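Local coordinates for uncharacterized protein AF_0941 (Archaeoglobus fulgidus, PDB 1YOZ) that is of unknown function, belongs to the AF0941-like family, and folds as an all-helical chain that assembles as a pair of subunits, at residues M13-I17 against R81-F85; A26-Q32 against I93-D98; I35-R40 against E104-I109; D42-L47 against N63-L67. All blocks are in the same frame, centred on the assembly; numbering follows the deposited sequence.

Interaction 1 of 4, residues M13-I17 against R81-F85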
loop_
_atom_site.group_PDB
_atom_site.type_symbol
_atom_site.label_atom_id
_atom_site.label_comp_id
_atom_site.label_asym_id
_atom_site.label_seq_id
_atom_site.Cartn_x
_atom_site.Cartn_y
_atom_site.Cartn_z
ATOM N N MET B 13 6.699 -2.251 -10.131
ATOM C CA MET B 13 6.656 -3.704 -9.915
ATOM C C MET B 13 5.343 -4.271 -10.445
ATOM O O MET B 13 5.369 -5.222 -11.190
ATOM C CB MET B 13 6.804 -4.121 -8.440
ATOM C CG MET B 13 6.331 -5.621 -8.180
ATOM S SD MET B 13 6.382 -6.005 -6.441
ATOM C CE MET B 13 4.704 -5.590 -5.983
ATOM N N GLY B 14 4.218 -3.670 -10.048
ATOM C CA GLY B 14 2.899 -4.155 -10.376
ATOM C C GLY B 14 2.645 -4.183 -11.873
ATOM O O GLY B 14 1.946 -5.079 -12.378
ATOM N N GLU B 15 3.178 -3.175 -12.565
ATOM C CA GLU B 15 3.135 -3.103 -14.022
ATOM C C GLU B 15 3.868 -4.258 -14.712
ATOM O O GLU B 15 3.371 -4.801 -15.702
ATOM C CB GLU B 15 3.720 -1.783 -14.499
ATOM C CG GLU B 15 2.728 -0.653 -14.362
ATOM C CD GLU B 15 3.345 0.688 -14.524
ATOM O OE1 GLU B 15 4.559 0.798 -14.860
ATOM O OE2 GLU B 15 2.603 1.659 -14.262
ATOM N N ILE B 16 5.051 -4.600 -14.228
ATOM C CA ILE B 16 5.772 -5.782 -14.748
ATOM C C ILE B 16 5.017 -7.103 -14.487
ATOM O O ILE B 16 4.811 -7.888 -15.409
ATOM C CB ILE B 16 7.252 -5.796 -14.276
ATOM C CG1 ILE B 16 7.975 -4.581 -14.862
ATOM C CG2 ILE B 16 7.969 -7.058 -14.781
ATOM C CD1 ILE B 16 9.117 -4.037 -14.042
ATOM N N ILE B 17 4.588 -7.332 -13.246
ATOM C CA ILE B 17 3.732 -8.484 -12.892
ATOM C C ILE B 17 2.433 -8.599 -13.741
ATOM O O ILE B 17 2.074 -9.682 -14.176
ATOM C CB ILE B 17 3.368 -8.443 -11.368
ATOM C CG1 ILE B 17 4.599 -8.774 -10.506
ATOM C CG2 ILE B 17 2.194 -9.362 -11.044
ATOM C CD1 ILE B 17 4.297 -8.735 -8.950
ATOM N N ARG B 81 9.843 -11.293 -4.832
ATOM C CA ARG B 81 8.732 -11.534 -5.746
ATOM C C ARG B 81 9.112 -11.276 -7.211
ATOM O O ARG B 81 8.843 -12.096 -8.092
ATOM C CB ARG B 81 7.548 -10.630 -5.368
ATOM C CG ARG B 81 6.154 -11.229 -5.494
ATOM C CD ARG B 81 5.807 -11.644 -6.933
ATOM N NE ARG B 81 4.367 -11.844 -7.142
ATOM C CZ ARG B 81 3.854 -12.675 -8.045
ATOM N NH1 ARG B 81 4.660 -13.401 -8.816
ATOM N NH2 ARG B 81 2.532 -12.793 -8.170
ATOM N N LEU B 82 9.739 -10.132 -7.469
ATOM C CA LEU B 82 9.933 -9.677 -8.828
ATOM C C LEU B 82 11.046 -10.422 -9.556
ATOM O O LEU B 82 10.922 -10.693 -10.757
ATOM C CB LEU B 82 10.177 -8.162 -8.842
ATOM C CG LEU B 82 10.225 -7.480 -10.209
ATOM C CD1 LEU B 82 8.982 -7.858 -11.073
ATOM C CD2 LEU B 82 10.343 -5.970 -10.023
ATOM N N LYS B 83 12.122 -10.718 -8.822
ATOM C CA LYS B 83 13.152 -11.706 -9.173
ATOM C C LYS B 83 12.532 -13.051 -9.540
ATOM O O LYS B 83 12.798 -13.601 -10.601
ATOM C CB LYS B 83 14.086 -11.902 -7.969
ATOM C CG LYS B 83 15.207 -10.885 -7.877
ATOM C CD LYS B 83 16.298 -11.323 -6.890
ATOM C CE LYS B 83 17.271 -12.273 -7.522
ATOM N NZ LYS B 83 18.501 -12.394 -6.741
ATOM N N GLU B 84 11.674 -13.552 -8.653
ATOM C CA GLU B 84 11.018 -14.833 -8.817
ATOM C C GLU B 84 10.110 -14.779 -10.022
ATOM O O GLU B 84 10.013 -15.760 -10.769
ATOM C CB GLU B 84 10.290 -15.218 -7.512
ATOM C CG GLU B 84 8.905 -15.904 -7.593
ATOM C CD GLU B 84 7.987 -15.513 -6.389
ATOM O OE1 GLU B 84 6.777 -15.852 -6.379
ATOM O OE2 GLU B 84 8.472 -14.824 -5.454
ATOM N N PHE B 85 9.476 -13.623 -10.240
ATOM C CA PHE B 85 8.657 -13.409 -11.430
ATOM C C PHE B 85 9.472 -13.370 -12.715
ATOM O O PHE B 85 9.136 -14.047 -13.686
ATOM C CB PHE B 85 7.798 -12.134 -11.289
ATOM C CG PHE B 85 6.936 -11.873 -12.460
ATOM C CD1 PHE B 85 5.643 -12.374 -12.501
ATOM C CD2 PHE B 85 7.412 -11.144 -13.543
ATOM C CE1 PHE B 85 4.837 -12.155 -13.602
ATOM C CE2 PHE B 85 6.608 -10.926 -14.657
ATOM C CZ PHE B 85 5.317 -11.434 -14.679
#
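Phe85 lies under the last turn of segment 13-17, with one ring face against the backbone of Ile17. Ile17 CA stands 4.0 Å from the centroid of the Phe85 ring and 21° off its normal, a CH-pi contact displaced toward the rim. The rim atoms of the ring also meet two backbone carbonyls. Phe85 CE2 is 3.6 Å from Ile16 O, and Phe85 CZ is 3.7 Å from Ile17 O. The ring reaches this place because its CG is anti to the backbone N (chi1 -179°).

Ile16 works with its CG2 branch. That methyl is 3.9 Å from Leu82 CD1, and it also touches Phe85 CE2. The side chains of Ile16 and Leu82 lie roughly perpendicular. Met13 adds a looser contact, its CB 4.3 Å from Leu82 CD2. The CG1 branch of Ile17 runs to Arg81, where CD1 lies over one face of the guanidinium, 3.6 Å from Arg81 NE.

The axes of segments 13-17 and 81-85, on helices 8-18 and 75-88, run in the same sense, 24° apart. Leu29 of helix 26-29 touches both Ile16 and Leu82, and Tyr65 of the second subunit packs on Ile17. The contact is therefore held by apolar packing and one CH-pi contact. The exposed Arg81 adds its guanidinium face against Ile17 CD1, and no polar bond fixes the pair.

Interaction 2 of 4, residues A26-Q32 against I93-D98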
loop_
_atom_site.group_PDB
_atom_site.type_symbol
_atom_site.label_atom_id
_atom_site.label_comp_id
_atom_site.label_asym_id
_atom_site.label_seq_id
_atom_site.Cartn_x
_atom_site.Cartn_y
_atom_site.Cartn_z
ATOM N N ALA B 26 12.503 -5.297 -15.380
ATOM C CA ALA B 26 12.771 -5.717 -14.025
ATOM C C ALA B 26 14.229 -5.430 -13.624
ATOM O O ALA B 26 14.489 -4.900 -12.528
ATOM C CB ALA B 26 12.423 -7.209 -13.825
ATOM N N ASP B 27 15.161 -5.760 -14.505
ATOM C CA ASP B 27 16.577 -5.535 -14.261
ATOM C C ASP B 27 16.891 -4.068 -13.853
ATOM O O ASP B 27 17.631 -3.806 -12.893
ATOM C CB ASP B 27 17.359 -5.951 -15.519
ATOM C CG ASP B 27 18.831 -6.126 -15.263
ATOM O OD1 ASP B 27 19.199 -6.859 -14.328
ATOM O OD2 ASP B 27 19.635 -5.525 -16.011
ATOM N N LYS B 28 16.293 -3.106 -14.536
ATOM C CA LYS B 28 16.517 -1.711 -14.159
ATOM C C LYS B 28 15.810 -1.347 -12.857
ATOM O O LYS B 28 16.365 -0.612 -12.008
ATOM C CB LYS B 28 16.083 -0.745 -15.264
ATOM C CG LYS B 28 15.897 0.702 -14.765
ATOM C CD LYS B 28 15.668 1.670 -15.913
ATOM C CE LYS B 28 15.326 3.069 -15.425
ATOM N NZ LYS B 28 14.847 3.923 -16.579
ATOM N N LEU B 29 14.591 -1.852 -12.703
ATOM C CA LEU B 29 13.839 -1.583 -11.493
ATOM C C LEU B 29 14.571 -2.090 -10.219
ATOM O O LEU B 29 14.517 -1.436 -9.182
ATOM C CB LEU B 29 12.403 -2.119 -11.599
ATOM C CG LEU B 29 11.431 -1.865 -10.436
ATOM C CD1 LEU B 29 11.181 -0.393 -10.154
ATOM C CD2 LEU B 29 10.134 -2.588 -10.712
ATOM N N LEU B 30 15.293 -3.212 -10.343
ATOM C CA LEU B 30 15.873 -3.919 -9.202
ATOM C C LEU B 30 17.333 -3.611 -8.933
ATOM O O LEU B 30 17.990 -4.308 -8.133
ATOM C CB LEU B 30 15.696 -5.409 -9.383
ATOM C CG LEU B 30 14.252 -5.886 -9.441
ATOM C CD1 LEU B 30 14.204 -7.384 -9.806
ATOM C CD2 LEU B 30 13.510 -5.603 -8.185
ATOM N N ASP B 31 17.836 -2.588 -9.614
ATOM C CA ASP B 31 19.102 -1.952 -9.283
ATOM C C ASP B 31 18.907 -1.120 -8.019
ATOM O O ASP B 31 18.161 -0.161 -8.040
ATOM C CB ASP B 31 19.583 -1.073 -10.435
ATOM C CG ASP B 31 20.917 -0.421 -10.136
ATOM O OD1 ASP B 31 21.971 -0.938 -10.542
ATOM O OD2 ASP B 31 20.921 0.608 -9.450
ATOM N N GLN B 32 19.555 -1.521 -6.911
ATOM C CA GLN B 32 19.339 -0.854 -5.616
ATOM C C GLN B 32 19.663 0.627 -5.596
ATOM O O GLN B 32 19.029 1.390 -4.857
ATOM C CB GLN B 32 20.012 -1.580 -4.438
ATOM C CG GLN B 32 21.540 -1.721 -4.511
ATOM C CD GLN B 32 22.129 -2.261 -3.200
ATOM O OE1 GLN B 32 21.454 -2.969 -2.405
ATOM N NE2 GLN B 32 23.397 -1.932 -2.964
ATOM N N ILE B 93 17.375 -12.601 -12.877
ATOM C CA ILE B 93 18.051 -11.367 -12.481
ATOM C C ILE B 93 19.197 -11.657 -11.522
ATOM O O ILE B 93 19.042 -12.434 -10.586
ATOM C CB ILE B 93 17.058 -10.375 -11.786
ATOM C CG1 ILE B 93 15.768 -10.226 -12.592
ATOM C CG2 ILE B 93 17.747 -9.017 -11.484
ATOM C CD1 ILE B 93 15.894 -9.419 -13.846
ATOM N N GLU B 94 20.343 -11.030 -11.760
ATOM C CA GLU B 94 21.543 -11.296 -10.958
ATOM C C GLU B 94 21.815 -10.033 -10.168
ATOM O O GLU B 94 22.900 -9.451 -10.269
ATOM C CB GLU B 94 22.779 -11.662 -11.824
ATOM C CG GLU B 94 22.577 -12.872 -12.769
ATOM C CD GLU B 94 22.293 -14.157 -12.012
ATOM O OE1 GLU B 94 22.862 -14.345 -10.917
ATOM O OE2 GLU B 94 21.500 -14.984 -12.506
ATOM N N LYS B 95 20.794 -9.605 -9.420
ATOM C CA LYS B 95 20.862 -8.427 -8.533
ATOM C C LYS B 95 20.311 -8.856 -7.173
ATOM O O LYS B 95 19.480 -9.780 -7.089
ATOM C CB LYS B 95 19.983 -7.296 -9.058
ATOM C CG LYS B 95 20.351 -6.735 -10.430
ATOM C CD LYS B 95 20.223 -5.254 -10.370
ATOM C CE LYS B 95 20.303 -4.564 -11.706
ATOM N NZ LYS B 95 21.161 -5.239 -12.716
ATOM N N LYS B 96 20.771 -8.180 -6.124
ATOM C CA LYS B 96 20.239 -8.334 -4.759
ATOM C C LYS B 96 20.144 -6.972 -4.037
ATOM O O LYS B 96 20.685 -5.966 -4.495
ATOM C CB LYS B 96 21.068 -9.338 -3.952
ATOM C CG LYS B 96 22.548 -9.255 -4.247
ATOM C CD LYS B 96 23.390 -10.256 -3.435
ATOM C CE LYS B 96 23.524 -9.796 -1.944
ATOM N NZ LYS B 96 23.895 -8.319 -1.733
ATOM N N LEU B 97 19.422 -6.954 -2.914
ATOM C CA LEU B 97 19.124 -5.701 -2.218
ATOM C C LEU B 97 19.783 -5.766 -0.845
ATOM O O LEU B 97 19.412 -6.603 -0.031
ATOM C CB LEU B 97 17.609 -5.546 -2.058
ATOM C CG LEU B 97 16.956 -4.351 -1.342
ATOM C CD1 LEU B 97 17.340 -2.983 -1.917
ATOM C CD2 LEU B 97 15.445 -4.537 -1.329
ATOM N N ASP B 98 20.764 -4.909 -0.607
ATOM C CA ASP B 98 21.448 -4.868 0.701
ATOM C C ASP B 98 20.492 -4.460 1.850
ATOM O O ASP B 98 19.825 -3.437 1.754
ATOM C CB ASP B 98 22.605 -3.864 0.646
ATOM C CG ASP B 98 23.738 -4.332 -0.225
ATOM O OD1 ASP B 98 23.821 -5.564 -0.456
ATOM O OD2 ASP B 98 24.559 -3.477 -0.666
HETATM O O HOH W 1 20.480 -4.373 -6.611
#
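Gln32 and Asp98 hold each other by two hydrogen bonds. Asp98 N donates to Gln32 OE1 at 2.7 Å, nearly straight at 170°. In return Gln32 NE2 donates to Asp98 OD2 at 3.0 Å. The carboxylate oxygen lies in the amide plane of Gln32, but the amide meets it from above the carboxylate plane. Gln32 CG sits between the backbone N and the carbonyl carbon (chi1 61°), and the chain then runs out extended to Asp98. With an alanine in place of Gln32, Asp98 N is likely to lose this acceptor and Asp98 OD2 its amide donor.

Ile93, Ala26 and Leu30 form the buried, close-packed side. Ile93 CD1 is 4.1 Å from Ala26 CB, and Ile93 CG2 is 4.2 Å from Leu30 CD1. The outer side is polar and partly exposed. There Lys95 bends across the segment, with CD 3.3 Å from Leu30 O. Its NZ makes a salt bridge to Asp27 OD1 at 3.0 Å, coming from above the carboxylate plane. A water fills the middle, donating to Leu30 O and Lys96 O and accepting from Gln32 N. Lys96 NZ pairs with Asp98 OD1, so both oxygens of that carboxylate are engaged.

Asp31 caps Asn34 N through OD2. Asp98 holds the N-cap position of helix 99-113, but its side chain makes no capping bond. Loop 93-98, which links helices 75-88 and 99-113, runs along helix 26-29 and the turn after it. Leu30 packs inward on Leu82, and Leu97 on Phe79 and Ile102.

Interaction 3 of 4, residues I35-R40 against E104-I109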
loop_
_atom_site.group_PDB
_atom_site.type_symbol
_atom_site.label_atom_id
_atom_site.label_comp_id
_atom_site.label_asym_id
_atom_site.label_seq_id
_atom_site.Cartn_x
_atom_site.Cartn_y
_atom_site.Cartn_z
ATOM N N ILE B 35 16.549 2.119 -7.024
ATOM C CA ILE B 35 15.509 1.987 -5.984
ATOM C C ILE B 35 15.612 3.164 -5.020
ATOM O O ILE B 35 14.664 3.937 -4.862
ATOM C CB ILE B 35 15.595 0.611 -5.259
ATOM C CG1 ILE B 35 15.326 -0.518 -6.254
ATOM C CG2 ILE B 35 14.583 0.506 -4.099
ATOM C CD1 ILE B 35 15.255 -1.909 -5.614
ATOM N N PHE B 36 16.791 3.360 -4.434
ATOM C CA PHE B 36 16.976 4.498 -3.526
ATOM C C PHE B 36 16.589 5.813 -4.212
ATOM O O PHE B 36 15.783 6.580 -3.694
ATOM C CB PHE B 36 18.416 4.500 -3.010
ATOM C CG PHE B 36 18.624 5.242 -1.696
ATOM C CD1 PHE B 36 19.617 4.802 -0.810
ATOM C CD2 PHE B 36 17.882 6.376 -1.367
ATOM C CE1 PHE B 36 19.860 5.475 0.406
ATOM C CE2 PHE B 36 18.117 7.066 -0.180
ATOM C CZ PHE B 36 19.110 6.614 0.718
ATOM N N GLU B 37 17.086 6.071 -5.430
ATOM C CA GLU B 37 16.707 7.318 -6.123
ATOM C C GLU B 37 15.204 7.468 -6.385
ATOM O O GLU B 37 14.653 8.566 -6.275
ATOM C CB GLU B 37 17.560 7.532 -7.404
ATOM C CG GLU B 37 17.243 8.831 -8.132
ATOM C CD GLU B 37 17.926 8.892 -9.520
ATOM O OE1 GLU B 37 19.095 8.405 -9.621
ATOM O OE2 GLU B 37 17.295 9.413 -10.494
ATOM N N MET B 38 14.514 6.350 -6.661
ATOM C CA MET B 38 13.067 6.322 -6.868
ATOM C C MET B 38 12.317 6.773 -5.622
ATOM O O MET B 38 11.448 7.601 -5.712
ATOM C CB MET B 38 12.605 4.877 -7.198
ATOM C CG MET B 38 11.630 4.751 -8.344
ATOM S SD MET B 38 11.183 3.060 -8.695
ATOM C CE MET B 38 12.720 2.387 -9.074
ATOM N N PHE B 39 12.647 6.204 -4.449
ATOM C CA PHE B 39 12.039 6.690 -3.204
ATOM C C PHE B 39 12.418 8.132 -2.895
ATOM O O PHE B 39 11.587 8.870 -2.376
ATOM C CB PHE B 39 12.343 5.766 -2.004
ATOM C CG PHE B 39 11.610 4.455 -2.072
ATOM C CD1 PHE B 39 10.299 4.353 -1.592
ATOM C CD2 PHE B 39 12.207 3.350 -2.625
ATOM C CE1 PHE B 39 9.606 3.144 -1.647
ATOM C CE2 PHE B 39 11.522 2.111 -2.685
ATOM C CZ PHE B 39 10.226 2.027 -2.215
ATOM N N ARG B 40 13.671 8.532 -3.165
ATOM C CA ARG B 40 14.008 9.978 -3.015
ATOM C C ARG B 40 13.103 10.838 -3.907
ATOM O O ARG B 40 12.583 11.870 -3.443
ATOM C CB ARG B 40 15.472 10.318 -3.381
ATOM C CG ARG B 40 16.528 9.836 -2.443
ATOM C CD ARG B 40 17.932 10.300 -2.935
ATOM N NE ARG B 40 18.955 9.451 -2.322
ATOM C CZ ARG B 40 19.666 8.515 -2.949
ATOM N NH1 ARG B 40 19.504 8.282 -4.246
ATOM N NH2 ARG B 40 20.575 7.824 -2.274
ATOM N N GLU B 104 18.814 2.511 4.962
ATOM C CA GLU B 104 19.124 3.908 4.619
ATOM C C GLU B 104 17.956 4.610 3.920
ATOM O O GLU B 104 17.805 5.802 4.067
ATOM C CB GLU B 104 20.350 4.024 3.722
ATOM C CG GLU B 104 21.687 3.820 4.431
ATOM C CD GLU B 104 22.732 3.186 3.516
ATOM O OE1 GLU B 104 22.675 3.411 2.276
ATOM O OE2 GLU B 104 23.619 2.462 4.047
ATOM N N ILE B 105 17.179 3.873 3.124
ATOM C CA ILE B 105 15.964 4.455 2.456
ATOM C C ILE B 105 14.936 4.846 3.534
ATOM O O ILE B 105 14.433 5.962 3.553
ATOM C CB ILE B 105 15.357 3.453 1.444
ATOM C CG1 ILE B 105 16.304 3.205 0.249
ATOM C CG2 ILE B 105 14.059 3.962 0.882
ATOM C CD1 ILE B 105 15.933 1.933 -0.571
ATOM N N ALA B 106 14.661 3.927 4.471
ATOM C CA ALA B 106 13.688 4.196 5.573
ATOM C C ALA B 106 14.113 5.419 6.327
ATOM O O ALA B 106 13.312 6.321 6.627
ATOM C CB ALA B 106 13.614 3.026 6.534
ATOM N N LEU B 107 15.398 5.425 6.675
ATOM C CA LEU B 107 15.978 6.511 7.430
ATOM C C LEU B 107 15.892 7.822 6.644
ATOM O O LEU B 107 15.603 8.874 7.213
ATOM C CB LEU B 107 17.434 6.158 7.825
ATOM C CG LEU B 107 17.615 5.298 9.099
ATOM C CD1 LEU B 107 19.121 4.931 9.302
ATOM C CD2 LEU B 107 17.033 5.962 10.343
ATOM N N TYR B 108 16.160 7.771 5.343
ATOM C CA TYR B 108 15.973 8.962 4.472
ATOM C C TYR B 108 14.526 9.496 4.495
ATOM O O TYR B 108 14.285 10.709 4.546
ATOM C CB TYR B 108 16.401 8.659 3.007
ATOM C CG TYR B 108 16.256 9.840 2.074
ATOM C CD1 TYR B 108 17.365 10.633 1.741
ATOM C CD2 TYR B 108 15.015 10.182 1.531
ATOM C CE1 TYR B 108 17.234 11.727 0.912
ATOM C CE2 TYR B 108 14.869 11.266 0.684
ATOM C CZ TYR B 108 15.988 12.045 0.360
ATOM O OH TYR B 108 15.838 13.157 -0.484
ATOM N N ILE B 109 13.554 8.600 4.430
ATOM C CA ILE B 109 12.118 9.016 4.457
ATOM C C ILE B 109 11.819 9.637 5.823
ATOM O O ILE B 109 11.116 10.672 5.969
ATOM C CB ILE B 109 11.155 7.793 4.180
ATOM C CG1 ILE B 109 11.286 7.300 2.716
ATOM C CG2 ILE B 109 9.717 8.146 4.541
ATOM C CD1 ILE B 109 10.788 5.892 2.441
HETATM O O HOH W 2 13.719 13.791 -1.857
#
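With CG anti to the backbone N in both Phe36 (chi1 -157°) and Tyr108 (chi1 -179°), the two rings meet between helices 32-51 and 99-113 as an offset edge-to-face pair. The edge of Phe36 points to the face of Tyr108, with centroids 6.0 Å apart and planes at 81°. Segments 35-40 and 104-109 run nearly parallel, their axes 10.2 Å apart.

Phe36 is covered on both faces. Ile105 CG1 lies over one, 3.8 Å from the centroid of the Phe36 ring. Arg40 NH2, from the next turn of the same helix, lies over the centre of the other. Glu104 OE1 is at the ring edge, in its plane. The CG2 branch of Ile105 is 3.8 Å from Phe39 CB; beyond CG1, CD1 ends 4.0 Å from Ile35 CG2.

Arg40 is extended from CG to NE and runs across Tyr108. Its aliphatic part does the touching, CG lying 3.6 Å from Tyr108 CZ and over the ring face. Its guanidinium is too distant from that ring for more than a weak cation-pi attraction. A water donates to Arg40 O at 2.7 Å and hydrogen-bonds Tyr108 OH, linking the two helices on the outer side.

Inward, Phe39 and Ile105 both touch Leu75 and Val71. The chemistry is graded: aliphatic and aromatic packing faces the core, while the Arg40 cation, the tyrosine hydroxyl and water lie outward.

Interaction 4 of 4, residues D42-L47 against N63-L67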
loop_
_atom_site.group_PDB
_atom_site.type_symbol
_atom_site.label_atom_id
_atom_site.label_comp_id
_atom_site.label_asym_id
_atom_site.label_seq_id
_atom_site.Cartn_x
_atom_site.Cartn_y
_atom_site.Cartn_z
ATOM N N ASP B 42 10.141 10.128 -5.061
ATOM C CA ASP B 42 8.806 10.068 -4.487
ATOM C C ASP B 42 8.626 11.038 -3.337
ATOM O O ASP B 42 7.612 11.744 -3.285
ATOM C CB ASP B 42 8.497 8.646 -3.980
ATOM C CG ASP B 42 8.108 7.694 -5.104
ATOM O OD1 ASP B 42 7.987 8.130 -6.299
ATOM O OD2 ASP B 42 7.909 6.501 -4.781
ATOM N N CYS B 43 9.576 11.062 -2.398
ATOM C CA CYS B 43 9.472 12.020 -1.266
ATOM C C CYS B 43 9.315 13.442 -1.788
ATOM O O CYS B 43 8.509 14.224 -1.270
ATOM C CB CYS B 43 10.712 11.948 -0.417
ATOM S SG CYS B 43 10.726 10.411 0.592
ATOM N N GLU B 44 10.127 13.764 -2.790
ATOM C CA GLU B 44 10.073 15.115 -3.393
ATOM C C GLU B 44 8.735 15.363 -4.044
ATOM O O GLU B 44 8.173 16.415 -3.843
ATOM C CB GLU B 44 11.199 15.355 -4.391
ATOM C CG GLU B 44 11.056 16.762 -5.102
ATOM C CD GLU B 44 12.192 17.023 -6.046
ATOM O OE1 GLU B 44 12.336 16.208 -7.010
ATOM O OE2 GLU B 44 12.933 18.013 -5.802
ATOM N N GLU B 45 8.197 14.410 -4.821
ATOM C CA GLU B 45 6.848 14.617 -5.411
ATOM C C GLU B 45 5.811 14.872 -4.316
ATOM O O GLU B 45 4.962 15.807 -4.402
ATOM C CB GLU B 45 6.401 13.411 -6.285
ATOM C CG GLU B 45 5.075 13.663 -6.919
ATOM C CD GLU B 45 4.667 12.662 -8.026
ATOM O OE1 GLU B 45 5.398 11.662 -8.285
ATOM O OE2 GLU B 45 3.584 12.899 -8.625
ATOM N N ILE B 46 5.879 14.037 -3.266
ATOM C CA ILE B 46 4.948 14.130 -2.138
ATOM C C ILE B 46 5.085 15.502 -1.435
ATOM O O ILE B 46 4.095 16.234 -1.184
ATOM C CB ILE B 46 5.231 12.984 -1.110
ATOM C CG1 ILE B 46 4.917 11.607 -1.755
ATOM C CG2 ILE B 46 4.441 13.178 0.191
ATOM C CD1 ILE B 46 5.643 10.431 -1.120
ATOM N N LEU B 47 6.322 15.839 -1.123
ATOM C CA LEU B 47 6.578 17.155 -0.537
ATOM C C LEU B 47 6.001 18.272 -1.408
ATOM O O LEU B 47 5.334 19.143 -0.877
ATOM C CB LEU B 47 8.050 17.339 -0.209
ATOM C CG LEU B 47 8.461 16.868 1.192
ATOM C CD1 LEU B 47 9.948 16.963 1.327
ATOM C CD2 LEU B 47 7.806 17.718 2.265
ATOM N N ASN B 63 0.826 9.412 3.499
ATOM C CA ASN B 63 1.705 8.849 2.457
ATOM C C ASN B 63 3.120 8.502 2.961
ATOM O O ASN B 63 3.696 7.474 2.597
ATOM C CB ASN B 63 1.772 9.832 1.259
ATOM C CG ASN B 63 2.295 9.202 -0.047
ATOM O OD1 ASN B 63 2.025 9.754 -1.111
ATOM N ND2 ASN B 63 3.028 8.077 0.014
ATOM N N PHE B 64 3.696 9.363 3.783
ATOM C CA PHE B 64 5.060 9.111 4.254
ATOM C C PHE B 64 5.043 7.948 5.239
ATOM O O PHE B 64 5.951 7.151 5.230
ATOM C CB PHE B 64 5.624 10.345 4.976
ATOM C CG PHE B 64 6.150 11.410 4.042
ATOM C CD1 PHE B 64 7.068 11.089 3.053
ATOM C CD2 PHE B 64 5.741 12.736 4.197
ATOM C CE1 PHE B 64 7.556 12.056 2.206
ATOM C CE2 PHE B 64 6.216 13.745 3.340
ATOM C CZ PHE B 64 7.139 13.398 2.352
ATOM N N TYR B 65 4.011 7.854 6.082
ATOM C CA TYR B 65 3.887 6.683 6.993
ATOM C C TYR B 65 3.784 5.367 6.215
ATOM O O TYR B 65 4.497 4.394 6.477
ATOM C CB TYR B 65 2.692 6.850 7.894
ATOM C CG TYR B 65 2.617 5.736 8.918
ATOM C CD1 TYR B 65 3.473 5.719 10.039
ATOM C CD2 TYR B 65 1.666 4.740 8.793
ATOM C CE1 TYR B 65 3.382 4.647 11.007
ATOM C CE2 TYR B 65 1.563 3.681 9.755
ATOM C CZ TYR B 65 2.409 3.651 10.836
ATOM O OH TYR B 65 2.240 2.632 11.734
ATOM N N LEU B 66 2.933 5.337 5.210
ATOM C CA LEU B 66 2.808 4.129 4.401
ATOM C C LEU B 66 4.097 3.848 3.630
ATOM O O LEU B 66 4.480 2.688 3.432
ATOM C CB LEU B 66 1.606 4.237 3.426
ATOM C CG LEU B 66 0.141 4.310 3.918
ATOM C CD1 LEU B 66 -0.874 4.227 2.782
ATOM C CD2 LEU B 66 -0.051 3.170 4.860
ATOM N N LEU B 67 4.758 4.892 3.161
ATOM C CA LEU B 67 5.945 4.711 2.337
ATOM C C LEU B 67 7.104 4.207 3.213
ATOM O O LEU B 67 7.831 3.294 2.853
ATOM C CB LEU B 67 6.297 6.062 1.627
ATOM C CG LEU B 67 7.264 5.958 0.456
ATOM C CD1 LEU B 67 6.618 5.309 -0.750
ATOM C CD2 LEU B 67 7.876 7.322 0.084
#
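Ile46 lays its CG2 methyl over one face of the Phe64 ring, in an antiparallel helix pair. Helices 32-51 and 57-73 form this helical hairpin, their segment axes at 164°. Ile46 CG2 is 3.8 Å from the centroid of the Phe64 ring, a CH-pi contact displaced toward the rim. The two side chains point past one another.

The ring edge is taken by two neighbours. Cys43 SG lies near the ring plane, 3.9 Å from Phe64 CE1, a sulfur-aromatic contact at the edge. Leu47 CG is also near that plane, 3.9 Å from Phe64 CZ. Between them these contacts probably limit how far the ring can move in its own plane.

The other branch of Ile46 turns to Asn63 and Leu67. Its CG1 is anti to the carbonyl carbon (chi1 -66°), and CD1 comes 4.0 Å from Leu67 CD2. Cutting Ile46 back to an alanine is likely to open a gap beside the ring face of Phe64 and leave Leu67 CD2 and the Asn63 amide with less to pack against.

Polar groups nearby have partners in the N-terminal part of the chain. Asp42 OD1 bonds Ser8 OG, and Asn63 OD1 accepts from Ile6 N. Val112 of helix 99-113 touches Cys43, Leu47 and Phe64, and Leu10 of the second subunit packs on Leu66. Beside its bond to Ile6, the same Asn63 OD1 lies 3.5 Å from Ile46 CG1.

Overall arrangement
The four contacts join helices of one all-helical chain. Interactions 3 and 4 share helix 32-51, with centres 10 Å apart, and touch through Phe39 with Leu67 and Ile109 with Cys43. Interaction 2 bridges the two ends, touching interaction 3 through Leu29 and Ile35 and interaction 1 through Leu82 and Leu29. Interactions 1 and 4 do not touch; their centres are 22 Å apart, on opposite sides of the chain's centre. Along the chain, interactions 1, 2 and 3 alternate their segments, and interaction 4 is nested inside all three. Early helices are thus tied to late ones, and interactions 1 and 4 both reach the second subunit.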